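PDB 6YZG: surface-associated protein CshB from Streptococcus gordonii, which is a cell-wall-anchored surface adhesin that probably binds host fibronectin; this piece is its non-repetitive domain 2 region. Local coordinates for residues R195-L198 and I199-D202. Residues are numbered along the deposited sequence; the frame is centred on the assembly and turned at random.
Sequences RGLL and ILKD
Lys201 and Gly196 are joined through a water, which accepts from Lys201 NZ at 2.9 Å and donates to Gly196 O at 3.2 Å. The Lys201 side chain runs back along the turn. Its CG sits beside the backbone N (chi1 -60°) and the chain is extended beyond it, which carries CE to 3.5 Å from Gly196 O. Lys201 N bonds weakly to Leu198 O at 3.1 Å and to Leu197 O at 3.4 Å. Leu197 O also takes a weak bond from Leu200 N, with an N-H...O angle of 122°. The three mark a loosely bonded turn. Asp202 N to Ile199 O, at 3.0 Å, is the shorter backbone bond that follows. Ser75 OG bonds to Leu198 O. Apolar packing lies apart from the water bridge. Leu197 CB meets Ile199 CG2 at 4.1 Å, and Leu197 CD1 meets Leu200 CD1 at 4.2 Å. Leu197 and Leu200 both rest on Leu187 of helix 184-193, which ends in a Schellman motif at Arg195. At the subunit interface, Ile199 packs on Ala251 of the second subunit. With every direct bond across the contact weak, the turn probably depends also on the water bridge, the Ser75 bond and the packing on helix 184-193.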
loop_
_atom_site.group_PDB
_atom_site.type_symbol
_atom_site.label_atom_id
_atom_site.label_comp_id
_atom_site.label_asym_id
_atom_site.label_seq_id
_atom_site.Cartn_x
_atom_site.Cartn_y
_atom_site.Cartn_z
ATOM N N ARG A 195 -16.600 1.279 0.729
ATOM C CA ARG A 195 -17.983 1.688 0.368
ATOM C C ARG A 195 -18.158 1.766 -1.163
ATOM O O ARG A 195 -18.720 2.694 -1.671
ATOM C CB ARG A 195 -18.455 2.860 1.239
ATOM C CG ARG A 195 -18.272 2.608 2.734
ATOM C CD ARG A 195 -18.814 3.707 3.623
ATOM N NE ARG A 195 -18.171 4.984 3.394
ATOM C CZ ARG A 195 -17.051 5.410 3.983
ATOM N NH1 ARG A 195 -16.572 6.588 3.670
ATOM N NH2 ARG A 195 -16.406 4.670 4.849
ATOM N N GLY A 196 -17.581 0.785 -1.845
ATOM C CA GLY A 196 -17.833 0.495 -3.255
ATOM C C GLY A 196 -16.599 0.738 -4.095
ATOM O O GLY A 196 -16.334 1.911 -4.474
ATOM N N LEU A 197 -15.864 -0.329 -4.420
ATOM C CA LEU A 197 -14.677 -0.225 -5.292
ATOM C C LEU A 197 -15.152 0.151 -6.681
ATOM O O LEU A 197 -16.120 -0.431 -7.209
ATOM C CB LEU A 197 -13.981 -1.588 -5.373
ATOM C CG LEU A 197 -13.136 -1.976 -4.173
ATOM C CD1 LEU A 197 -12.733 -3.430 -4.193
ATOM C CD2 LEU A 197 -11.888 -1.107 -4.091
ATOM N N LEU A 198 -14.452 1.046 -7.362
ATOM C CA LEU A 198 -14.780 1.412 -8.745
ATOM C C LEU A 198 -14.814 0.176 -9.672
ATOM O O LEU A 198 -15.679 0.009 -10.564
ATOM C CB LEU A 198 -13.766 2.431 -9.258
ATOM C CG LEU A 198 -13.927 2.825 -10.711
ATOM C CD1 LEU A 198 -15.167 3.687 -10.876
ATOM C CD2 LEU A 198 -12.667 3.541 -11.191
ATOM N N ILE A 199 -13.848 -0.732 -9.523
ATOM C CA ILE A 199 -13.697 -1.878 -10.417
ATOM C C ILE A 199 -14.986 -2.740 -10.358
ATOM O O ILE A 199 -15.493 -3.152 -11.400
ATOM C CB ILE A 199 -12.401 -2.634 -10.118
ATOM C CG1 ILE A 199 -12.241 -3.666 -11.233
ATOM C CG2 ILE A 199 -12.378 -3.290 -8.766
ATOM C CD1 ILE A 199 -10.815 -4.151 -11.378
ATOM N N LEU A 200 -15.513 -2.998 -9.147
ATOM C CA LEU A 200 -16.677 -3.886 -8.993
ATOM C C LEU A 200 -17.951 -3.214 -9.467
ATOM O O LEU A 200 -18.935 -3.903 -9.796
ATOM C CB LEU A 200 -16.820 -4.365 -7.557
ATOM C CG LEU A 200 -15.628 -5.151 -7.025
ATOM C CD1 LEU A 200 -15.966 -5.694 -5.660
ATOM C CD2 LEU A 200 -15.235 -6.266 -7.961
ATOM N N LYS A 201 -17.905 -1.911 -9.644
ATOM C CA LYS A 201 -19.027 -1.209 -10.284
ATOM C C LYS A 201 -19.093 -1.450 -11.780
ATOM O O LYS A 201 -20.162 -1.203 -12.413
ATOM C CB LYS A 201 -19.023 0.292 -9.983
ATOM C CG LYS A 201 -19.120 0.642 -8.514
ATOM C CD LYS A 201 -19.040 2.100 -8.266
ATOM C CE LYS A 201 -18.905 2.368 -6.792
ATOM N NZ LYS A 201 -18.846 3.824 -6.547
ATOM N N ASP A 202 -18.058 -1.959 -12.430
ATOM C CA ASP A 202 -18.074 -2.330 -13.852
ATOM C C ASP A 202 -18.720 -3.703 -13.939
ATOM O O ASP A 202 -18.119 -4.703 -13.607
ATOM C CB ASP A 202 -16.651 -2.341 -14.403
ATOM C CG ASP A 202 -16.562 -2.646 -15.864
ATOM O OD1 ASP A 202 -17.579 -3.120 -16.441
ATOM O OD2 ASP A 202 -15.483 -2.491 -16.452
HETATM O O HOH W 1 -15.976 4.043 -6.860
#